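Local coordinates for protein glycosyl hydrolase (PDB 5NDX) that probably hydrolyses O-glycosidic bonds as a family 39 glycoside hydrolase, the bacterial orthologue of human alpha-L-iduronidase, at residues E37-L42 with V539-L544; P357-K362 with R549-L554; A481-L486 with L592-P597. The protein carries 2 engineered substitutions. All coordinates share one frame; numbering follows the deposited sequence.

Contact 1 (E37-L42 with V539-L544); sequences EMRQML and VVERYL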
loop_
_atom_site.group_PDB
_atom_site.type_symbol
_atom_site.label_atom_id
_atom_site.label_comp_id
_atom_site.label_asym_id
_atom_site.label_seq_id
_atom_site.Cartn_x
_atom_site.Cartn_y
_atom_site.Cartn_z
ATOM N N GLU A 37 -5.155 5.779 -16.486
ATOM C CA GLU A 37 -3.987 5.868 -15.657
ATOM C C GLU A 37 -4.139 5.015 -14.369
ATOM O O GLU A 37 -3.254 4.242 -14.036
ATOM C CB GLU A 37 -3.693 7.297 -15.270
ATOM C CG GLU A 37 -3.361 8.230 -16.435
ATOM C CD GLU A 37 -4.586 8.826 -17.098
ATOM O OE1 GLU A 37 -5.729 8.345 -16.890
ATOM O OE2 GLU A 37 -4.408 9.788 -17.839
ATOM N N MET A 38 -5.251 5.170 -13.663
ATOM C CA MET A 38 -5.526 4.384 -12.474
ATOM C C MET A 38 -5.675 2.928 -12.793
ATOM O O MET A 38 -5.241 2.078 -11.983
ATOM C CB MET A 38 -6.785 4.853 -11.785
ATOM C CG MET A 38 -7.058 4.257 -10.416
ATOM S SD MET A 38 -5.643 4.272 -9.286
ATOM C CE MET A 38 -5.588 6.022 -8.904
ATOM N N ARG A 39 -6.275 2.617 -13.956
ATOM C CA ARG A 39 -6.406 1.204 -14.358
ATOM C C ARG A 39 -5.008 0.531 -14.442
ATOM O O ARG A 39 -4.790 -0.555 -13.912
ATOM C CB ARG A 39 -7.185 1.062 -15.688
ATOM C CG ARG A 39 -7.302 -0.389 -16.128
ATOM C CD ARG A 39 -8.324 -0.675 -17.244
ATOM N NE ARG A 39 -8.205 -2.121 -17.509
ATOM C CZ ARG A 39 -8.899 -3.112 -16.919
ATOM N NH1 ARG A 39 -9.887 -2.880 -16.077
ATOM N NH2 ARG A 39 -8.617 -4.377 -17.229
ATOM N N GLN A 40 -4.054 1.213 -15.062
ATOM C CA GLN A 40 -2.684 0.705 -15.133
ATOM C C GLN A 40 -2.079 0.599 -13.728
ATOM O O GLN A 40 -1.471 -0.413 -13.413
ATOM C CB GLN A 40 -1.803 1.570 -16.010
ATOM C CG GLN A 40 -0.554 0.846 -16.415
ATOM C CD GLN A 40 0.391 1.723 -17.245
ATOM O OE1 GLN A 40 0.088 2.139 -18.407
ATOM N NE2 GLN A 40 1.527 1.947 -16.709
ATOM N N MET A 41 -2.299 1.617 -12.905
ATOM C CA MET A 41 -1.765 1.623 -11.547
ATOM C C MET A 41 -2.249 0.432 -10.713
ATOM O O MET A 41 -1.483 -0.112 -9.926
ATOM C CB MET A 41 -2.107 2.926 -10.861
ATOM C CG MET A 41 -1.401 4.111 -11.498
ATOM S SD MET A 41 -2.217 5.654 -11.098
ATOM C CE MET A 41 -0.965 6.816 -11.650
ATOM N N LEU A 42 -3.521 0.047 -10.880
ATOM C CA LEU A 42 -4.082 -1.056 -10.112
ATOM C C LEU A 42 -3.428 -2.411 -10.383
ATOM O O LEU A 42 -3.451 -3.263 -9.524
ATOM C CB LEU A 42 -5.594 -1.160 -10.294
ATOM C CG LEU A 42 -6.399 -0.001 -9.766
ATOM C CD1 LEU A 42 -7.868 -0.183 -10.086
ATOM C CD2 LEU A 42 -6.219 0.175 -8.292
ATOM N N VAL A 539 -2.880 -11.255 -18.022
ATOM C CA VAL A 539 -3.708 -10.258 -18.750
ATOM C C VAL A 539 -2.752 -9.231 -19.413
ATOM O O VAL A 539 -1.780 -8.780 -18.775
ATOM C CB VAL A 539 -4.660 -9.521 -17.747
ATOM C CG1 VAL A 539 -5.566 -8.474 -18.421
ATOM C CG2 VAL A 539 -5.542 -10.509 -16.993
ATOM N N VAL A 540 -3.008 -8.864 -20.670
ATOM C CA VAL A 540 -2.186 -7.939 -21.432
ATOM C C VAL A 540 -3.085 -6.835 -21.920
ATOM O O VAL A 540 -4.138 -7.110 -22.480
ATOM C CB VAL A 540 -1.542 -8.587 -22.649
ATOM C CG1 VAL A 540 -0.670 -7.564 -23.385
ATOM C CG2 VAL A 540 -0.726 -9.789 -22.217
ATOM N N GLU A 541 -2.731 -5.581 -21.669
ATOM C CA GLU A 541 -3.515 -4.469 -22.183
ATOM C C GLU A 541 -2.674 -3.423 -22.820
ATOM O O GLU A 541 -1.570 -3.110 -22.333
ATOM C CB GLU A 541 -4.246 -3.785 -21.084
ATOM C CG GLU A 541 -5.311 -4.643 -20.506
ATOM C CD GLU A 541 -5.882 -3.985 -19.314
ATOM O OE1 GLU A 541 -6.014 -2.748 -19.361
ATOM O OE2 GLU A 541 -6.166 -4.698 -18.331
ATOM N N ARG A 542 -3.289 -2.779 -23.811
ATOM C CA ARG A 542 -2.674 -1.741 -24.610
ATOM C C ARG A 542 -2.745 -0.362 -23.957
ATOM O O ARG A 542 -3.775 0.065 -23.488
ATOM C CB ARG A 542 -3.356 -1.699 -25.977
ATOM C CG ARG A 542 -2.900 -0.568 -26.883
ATOM C CD ARG A 542 -3.148 -0.946 -28.351
ATOM N NE ARG A 542 -2.706 0.114 -29.243
ATOM C CZ ARG A 542 -3.397 1.227 -29.501
ATOM N NH1 ARG A 542 -4.575 1.471 -28.941
ATOM N NH2 ARG A 542 -2.875 2.129 -30.325
ATOM N N TYR A 543 -1.621 0.344 -23.949
ATOM C CA TYR A 543 -1.591 1.747 -23.561
ATOM C C TYR A 543 -0.746 2.490 -24.548
ATOM O O TYR A 543 0.032 1.879 -25.281
ATOM C CB TYR A 543 -0.971 1.910 -22.144
ATOM C CG TYR A 543 -1.888 1.416 -21.084
ATOM C CD1 TYR A 543 -2.818 2.256 -20.493
ATOM C CD2 TYR A 543 -1.870 0.104 -20.703
ATOM C CE1 TYR A 543 -3.694 1.788 -19.524
ATOM C CE2 TYR A 543 -2.753 -0.383 -19.727
ATOM C CZ TYR A 543 -3.632 0.470 -19.127
ATOM O OH TYR A 543 -4.461 -0.022 -18.180
ATOM N N LEU A 544 -0.877 3.812 -24.533
ATOM C CA LEU A 544 0.040 4.657 -25.269
ATOM C C LEU A 544 0.874 5.481 -24.284
ATOM O O LEU A 544 0.320 6.195 -23.420
ATOM C CB LEU A 544 -0.716 5.583 -26.232
ATOM C CG LEU A 544 -1.506 4.850 -27.332
ATOM C CD1 LEU A 544 -2.333 5.844 -28.159
ATOM C CD2 LEU A 544 -0.550 4.085 -28.231
#
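Gln-40 and Tyr-543 mark the closest backbone approach, their CA atoms 8.6 Å apart where helix 37-42 crosses strand 539-544, the axes 10.6 Å apart and their N-to-C directions at 136°. Side chains must span that gap, and long ones do. Arg-39 reaches out with CG anti to its own N (chi1 179°) and stays extended as far as NE, which brings the guanidinium side-on to the carboxylate of Glu-541. NE of Arg-39 gives a nearly straight bond to OE1 of Glu-541 at 2.9 Å, in the guanidinium plane, on the syn side of the oxygen but tilted out of the carboxylate plane. The second bond, from NH2 of Arg-39 to OE2 of Glu-541 at 2.7 Å, is more bent and meets that oxygen from above the carboxylate plane. Two nitrogens thus hold two oxygens and restrict the rotation of both groups. Tyr-543 directs its ring at the helix. OH of Tyr-543 comes within 3.5 Å of CG of Arg-39, while Gln-40 runs past the ring in the opposite sense. OE1 of Gln-40 lies over one ring face, 3.4 Å from CG of Tyr-543, with the amide standing steeply on the ring, and CB of Gln-40 adds an off-centre CH-pi contact. Glutamine suits this buried place because its methylenes pack while its amide can still bond: NE2 makes a weak hydrogen bond to Tyr-44. Glu-87, at the end of helix 76-87, is a second anionic partner for Arg-39. Strand 549-557 pairs with strand 536-545, and its Met-553 touches both Gln-40 and Tyr-543, while strand 358-362 supplies Phe-358 and Ile-360 against Gln-40.

Contact 2 (P357-K362 with R549-L554); sequences PFDIIK and REERML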
loop_
_atom_site.group_PDB
_atom_site.type_symbol
_atom_site.label_atom_id
_atom_site.label_comp_id
_atom_site.label_asym_id
_atom_site.label_seq_id
_atom_site.Cartn_x
_atom_site.Cartn_y
_atom_site.Cartn_z
ATOM N N PRO A 357 -1.771 10.361 -23.829
ATOM C CA PRO A 357 -0.865 9.278 -23.501
ATOM C C PRO A 357 0.023 9.614 -22.241
ATOM O O PRO A 357 0.036 10.764 -21.785
ATOM C CB PRO A 357 -0.030 9.145 -24.765
ATOM C CG PRO A 357 -0.012 10.500 -25.349
ATOM C CD PRO A 357 -1.319 11.145 -24.999
ATOM N N PHE A 358 0.671 8.603 -21.650
ATOM C CA PHE A 358 1.346 8.797 -20.366
ATOM C C PHE A 358 2.255 7.652 -20.082
ATOM O O PHE A 358 2.076 6.562 -20.624
ATOM C CB PHE A 358 0.353 8.957 -19.178
ATOM C CG PHE A 358 -0.391 7.689 -18.844
ATOM C CD1 PHE A 358 -1.501 7.293 -19.603
ATOM C CD2 PHE A 358 0.036 6.857 -17.816
ATOM C CE1 PHE A 358 -2.148 6.091 -19.337
ATOM C CE2 PHE A 358 -0.606 5.676 -17.555
ATOM C CZ PHE A 358 -1.704 5.292 -18.303
ATOM N N ASP A 359 3.215 7.921 -19.209
ATOM C CA ASP A 359 4.046 6.927 -18.593
ATOM C C ASP A 359 4.047 7.194 -17.094
ATOM O O ASP A 359 4.100 8.364 -16.645
ATOM C CB ASP A 359 5.451 6.982 -19.167
ATOM C CG ASP A 359 5.554 6.306 -20.531
ATOM O OD1 ASP A 359 5.610 5.069 -20.563
ATOM O OD2 ASP A 359 5.575 7.011 -21.566
ATOM N N ILE A 360 4.048 6.107 -16.335
ATOM C CA ILE A 360 4.206 6.173 -14.895
ATOM C C ILE A 360 5.397 5.339 -14.453
ATOM O O ILE A 360 5.633 4.235 -14.951
ATOM C CB ILE A 360 2.958 5.732 -14.107
ATOM C CG1 ILE A 360 2.426 4.379 -14.556
ATOM C CG2 ILE A 360 1.922 6.823 -14.228
ATOM C CD1 ILE A 360 1.203 3.932 -13.785
ATOM N N ILE A 361 6.154 5.922 -13.515
ATOM C CA ILE A 361 7.294 5.310 -12.943
ATOM C C ILE A 361 7.071 5.110 -11.428
ATOM O O ILE A 361 6.664 6.029 -10.731
ATOM C CB ILE A 361 8.524 6.178 -13.202
ATOM C CG1 ILE A 361 8.814 6.335 -14.694
ATOM C CG2 ILE A 361 9.741 5.608 -12.521
ATOM C CD1 ILE A 361 9.176 5.054 -15.443
ATOM N N LYS A 362 7.319 3.914 -10.940
ATOM C CA LYS A 362 7.242 3.584 -9.493
ATOM C C LYS A 362 8.164 4.345 -8.613
ATOM O O LYS A 362 9.338 4.483 -8.888
ATOM C CB LYS A 362 7.559 2.103 -9.246
ATOM C CG LYS A 362 6.441 1.234 -9.634
ATOM C CD LYS A 362 6.663 -0.295 -9.793
ATOM C CE LYS A 362 7.613 -0.971 -8.895
ATOM N NZ LYS A 362 7.481 -2.495 -9.028
ATOM N N ARG A 549 3.824 6.330 -28.164
ATOM C CA ARG A 549 4.500 5.020 -28.238
ATOM C C ARG A 549 3.589 3.858 -27.794
ATOM O O ARG A 549 2.870 3.969 -26.806
ATOM C CB ARG A 549 5.727 5.077 -27.330
ATOM C CG ARG A 549 6.522 3.783 -27.189
ATOM C CD ARG A 549 7.658 3.913 -26.160
ATOM N NE ARG A 549 7.330 4.844 -25.057
ATOM C CZ ARG A 549 7.778 6.102 -24.912
ATOM N NH1 ARG A 549 8.664 6.645 -25.770
ATOM N NH2 ARG A 549 7.327 6.817 -23.877
ATOM N N GLU A 550 3.653 2.726 -28.495
ATOM C CA GLU A 550 2.830 1.576 -28.164
ATOM C C GLU A 550 3.384 0.940 -26.916
ATOM O O GLU A 550 4.589 0.749 -26.805
ATOM C CB GLU A 550 2.816 0.527 -29.294
ATOM C CG GLU A 550 1.955 0.906 -30.513
ATOM C CD GLU A 550 0.472 0.890 -30.207
ATOM O OE1 GLU A 550 0.009 0.061 -29.388
ATOM O OE2 GLU A 550 -0.267 1.717 -30.793
ATOM N N GLU A 551 2.513 0.634 -25.969
ATOM C CA GLU A 551 2.970 -0.061 -24.744
ATOM C C GLU A 551 1.976 -1.148 -24.385
ATOM O O GLU A 551 0.793 -1.067 -24.762
ATOM C CB GLU A 551 3.105 0.916 -23.559
ATOM C CG GLU A 551 4.161 1.985 -23.766
ATOM C CD GLU A 551 4.296 2.990 -22.622
ATOM O OE1 GLU A 551 3.411 3.040 -21.754
ATOM O OE2 GLU A 551 5.289 3.737 -22.648
ATOM N N ARG A 552 2.448 -2.128 -23.627
ATOM C CA ARG A 552 1.579 -3.198 -23.079
ATOM C C ARG A 552 1.811 -3.384 -21.591
ATOM O O ARG A 552 2.929 -3.624 -21.183
ATOM C CB ARG A 552 1.892 -4.503 -23.792
ATOM C CG ARG A 552 1.705 -4.456 -25.316
ATOM C CD ARG A 552 0.235 -4.295 -25.717
ATOM N NE ARG A 552 0.068 -4.231 -27.183
ATOM C CZ ARG A 552 0.179 -3.136 -27.945
ATOM N NH1 ARG A 552 0.442 -1.933 -27.444
ATOM N NH2 ARG A 552 0.020 -3.239 -29.239
ATOM N N MET A 553 0.773 -3.264 -20.787
ATOM C CA MET A 553 0.825 -3.573 -19.390
ATOM C C MET A 553 0.429 -5.029 -19.190
ATOM O O MET A 553 -0.644 -5.428 -19.649
ATOM C CB MET A 553 -0.135 -2.687 -18.621
ATOM C CG MET A 553 -0.064 -2.853 -17.124
ATOM S SD MET A 553 1.566 -2.252 -16.579
ATOM C CE MET A 553 1.658 -3.031 -14.987
ATOM N N LEU A 554 1.294 -5.788 -18.510
ATOM C CA LEU A 554 1.056 -7.175 -18.137
ATOM C C LEU A 554 0.735 -7.244 -16.645
ATOM O O LEU A 554 1.380 -6.539 -15.810
ATOM C CB LEU A 554 2.288 -8.027 -18.433
ATOM C CG LEU A 554 2.591 -8.472 -19.860
ATOM C CD1 LEU A 554 2.763 -7.275 -20.773
ATOM C CD2 LEU A 554 3.851 -9.336 -19.935
#
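Asp-359 faces Glu-551 and Arg-549 across two strands that are not paired with each other: their axes run 9.8 Å apart at 47°, and acidic and basic side chains bridge the space. The tight part is the carboxylate pair. OD1 of Asp-359 lies 2.5 Å from OE2 of Glu-551, the two flat groups turned 60° against each other. Two carboxylates this close are probably tolerated because nearby arginines, Arg-549 among them, offset their charge, and perhaps because a proton is shared. NH2 of Arg-549 donates a rather bent bond to OD2 of Asp-359 at 2.9 Å, meeting the oxygen on its syn side but well out of the carboxylate plane. NE of Arg-549 makes a straight but weak bond to OE2 of Glu-551 at 3.3 Å. A bend at chi3 (32°) turns the guanidinium toward the two acids, so that its NE-NH2 edge serves both. Arg-487 adds a further salt bridge to OD1 of Asp-359, and the backbone N of Leu-546 bonds to OD2, so the aspartate is gripped by several donors. The looser side lies toward solvent. Arg-549 is only partly buried, with a sulfate ion about 4 Å from its side chain, and Glu-550 and Arg-552, whose CB atoms leave the strand on the other side, pair with each other at the surface. There NH1 of Arg-552 bonds OE1 of Glu-550 at 2.8 Å. Strand 358-362 is itself paired with strand 326-330, while strand 549-557 lies between strands 536-545 and 590-594; Ile-360 rests on Met-41 and Met-553 on Tyr-44, both of helix 36-45.

Contact 3 (A481-L486 with L592-P597); sequences AQFAEL and LHMSPP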
loop_
_atom_site.group_PDB
_atom_site.type_symbol
_atom_site.label_atom_id
_atom_site.label_comp_id
_atom_site.label_asym_id
_atom_site.label_seq_id
_atom_site.Cartn_x
_atom_site.Cartn_y
_atom_site.Cartn_z
ATOM N N ALA A 481 14.590 5.322 -24.570
ATOM C CA ALA A 481 15.751 4.746 -23.874
ATOM C C ALA A 481 15.851 5.226 -22.409
ATOM O O ALA A 481 16.222 4.462 -21.538
ATOM C CB ALA A 481 17.057 5.053 -24.606
ATOM N N GLN A 482 15.514 6.481 -22.158
ATOM C CA GLN A 482 15.524 7.043 -20.782
ATOM C C GLN A 482 14.477 6.405 -19.880
ATOM O O GLN A 482 14.765 6.017 -18.748
ATOM C CB GLN A 482 15.379 8.558 -20.826
ATOM C CG GLN A 482 16.679 9.200 -21.255
ATOM C CD GLN A 482 16.572 10.690 -21.551
ATOM O OE1 GLN A 482 15.496 11.216 -21.840
ATOM N NE2 GLN A 482 17.695 11.391 -21.392
ATOM N N PHE A 483 13.294 6.208 -20.433
ATOM C CA PHE A 483 12.269 5.460 -19.759
ATOM C C PHE A 483 12.659 3.999 -19.453
ATOM O O PHE A 483 12.321 3.500 -18.368
ATOM C CB PHE A 483 10.956 5.490 -20.519
ATOM C CG PHE A 483 10.098 6.702 -20.232
ATOM C CD1 PHE A 483 9.715 7.010 -18.943
ATOM C CD2 PHE A 483 9.611 7.490 -21.269
ATOM C CE1 PHE A 483 8.901 8.101 -18.671
ATOM C CE2 PHE A 483 8.788 8.570 -21.016
ATOM C CZ PHE A 483 8.458 8.901 -19.710
ATOM N N ALA A 484 13.382 3.346 -20.357
ATOM C CA ALA A 484 13.838 1.973 -20.142
ATOM C C ALA A 484 14.849 1.985 -18.977
ATOM O O ALA A 484 14.840 1.097 -18.135
ATOM C CB ALA A 484 14.470 1.344 -21.415
ATOM N N GLU A 485 15.687 3.006 -18.918
ATOM C CA GLU A 485 16.617 3.168 -17.808
ATOM C C GLU A 485 15.868 3.400 -16.480
ATOM O O GLU A 485 16.212 2.806 -15.481
ATOM C CB GLU A 485 17.638 4.268 -18.158
ATOM C CG GLU A 485 18.686 4.575 -17.117
ATOM C CD GLU A 485 19.567 5.848 -17.447
ATOM O OE1 GLU A 485 19.370 6.570 -18.489
ATOM O OE2 GLU A 485 20.475 6.118 -16.633
ATOM N N LEU A 486 14.812 4.204 -16.478
ATOM C CA LEU A 486 14.027 4.437 -15.268
ATOM C C LEU A 486 13.289 3.209 -14.819
ATOM O O LEU A 486 13.228 2.919 -13.611
ATOM C CB LEU A 486 13.018 5.598 -15.440
ATOM C CG LEU A 486 13.594 6.992 -15.712
ATOM C CD1 LEU A 486 12.472 7.989 -15.761
ATOM C CD2 LEU A 486 14.633 7.481 -14.716
ATOM N N LEU A 592 5.301 -3.300 -17.272
ATOM C CA LEU A 592 5.013 -2.442 -18.399
ATOM C C LEU A 592 6.051 -2.670 -19.511
ATOM O O LEU A 592 7.236 -2.453 -19.289
ATOM C CB LEU A 592 4.946 -0.932 -17.999
ATOM C CG LEU A 592 4.504 -0.294 -19.341
ATOM C CD1 LEU A 592 3.076 0.177 -19.370
ATOM C CD2 LEU A 592 5.472 0.561 -20.082
ATOM N N HIS A 593 5.622 -3.154 -20.691
ATOM C CA HIS A 593 6.533 -3.343 -21.827
ATOM C C HIS A 593 6.349 -2.254 -22.881
ATOM O O HIS A 593 5.218 -2.019 -23.308
ATOM C CB HIS A 593 6.259 -4.685 -22.535
ATOM C CG HIS A 593 7.304 -5.025 -23.552
ATOM N ND1 HIS A 593 7.004 -5.527 -24.804
ATOM C CD2 HIS A 593 8.655 -4.876 -23.512
ATOM C CE1 HIS A 593 8.133 -5.737 -25.467
ATOM N NE2 HIS A 593 9.146 -5.331 -24.718
ATOM N N MET A 594 7.437 -1.641 -23.314
ATOM C CA MET A 594 7.455 -0.562 -24.313
ATOM C C MET A 594 7.756 -1.144 -25.719
ATOM O O MET A 594 8.632 -2.013 -25.856
ATOM C CB MET A 594 8.545 0.466 -23.941
ATOM C CG MET A 594 8.532 0.958 -22.474
ATOM S SD MET A 594 9.927 2.041 -21.983
ATOM C CE MET A 594 9.430 3.490 -22.915
ATOM N N SER A 595 7.049 -0.658 -26.735
ATOM C CA SER A 595 7.332 -0.979 -28.156
ATOM C C SER A 595 7.339 -2.476 -28.453
ATOM O O SER A 595 8.368 -3.034 -28.773
ATOM C CB SER A 595 8.663 -0.337 -28.554
ATOM O OG SER A 595 8.587 1.058 -28.291
ATOM N N PRO A 596 6.202 -3.139 -28.290
ATOM C CA PRO A 596 6.176 -4.539 -28.664
ATOM C C PRO A 596 6.434 -4.721 -30.169
ATOM O O PRO A 596 5.978 -3.899 -30.951
ATOM C CB PRO A 596 4.739 -4.958 -28.355
ATOM C CG PRO A 596 3.955 -3.713 -28.425
ATOM C CD PRO A 596 4.871 -2.640 -27.932
ATOM N N PRO A 597 7.143 -5.786 -30.559
ATOM C CA PRO A 597 7.259 -6.070 -31.992
ATOM C C PRO A 597 5.915 -6.524 -32.565
ATOM O O PRO A 597 4.945 -6.712 -31.834
ATOM C CB PRO A 597 8.303 -7.183 -32.039
ATOM C CG PRO A 597 8.119 -7.917 -30.748
ATOM C CD PRO A 597 7.636 -6.908 -29.733
#
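Met-594 is the residue that carries strand 592-594 to helix 481-486, and its side chain can be followed atom by atom. At the nearest point the CA atoms of Met-594 and Ala-484 are 8.0 Å apart. CB leaves the strand in the direction of the helix, and CG stands beside the backbone N, anti to the carbonyl carbon (chi1 -49°). Neither atom comes close to the helix; they serve to cross the gap, and an extended chi2 carries the sulfur on toward the helix. SD is the first to touch. SD of Met-594 lies 3.9 Å from CB of Phe-483 and 4.0 Å from N of Ala-484, the latter a van der Waals approach to the helix backbone. The chain then bends at chi3 (71°), which sets CE of Met-594 3.5 Å from CB of Phe-483. Met-594 is modelled in two conformers, so this placing of the tip describes one of them.

Methionine suits such a joint because it is long, apolar and flexible. Phe-483 offers its CB rather than its ring: the CB points at the strand, but the ring leads off to meet Phe-329 edge-to-face and to lie against Arg-549. The side chain thus touches strand 590-594 with its CB and strand 326-330 with its ring. Ala-484, exposed at the margin, has only a small methyl group, and its CB stays 4.6 Å from SD of Met-594. Ser-595 follows the strand and bonds Glu-480 through its OG, adding a polar tie to the same helix. The arrangement is packing of a helix against an outermost strand of a three-stranded antiparallel sheet, in a C-terminal domain whose three- and four-stranded sheets are consistent with a fibronectin type III-like sandwich.

In the fold
All three contacts reach one antiparallel sheet, each through a different strand: 536-545 in contact 1, the central 549-557 in contact 2 and 590-594 in contact 3. Contact 1 docks the sheet on helix 36-45, the helix between the first two strands of the TIM barrel, and mixes an ion pair with aromatic packing. Contact 2 is the buried one, yet the most highly charged; its centre is about 7 Å from that of contact 1 and about 8 Å from that of contact 3. Contacts 1 and 3 are both partly buried; contact 3, farthest from the chain's centre, includes an exposed alanine and is apolar and small. Arg-549 links contacts 2 and 3, binding acids in one and lying beside the apolar side chains of the other.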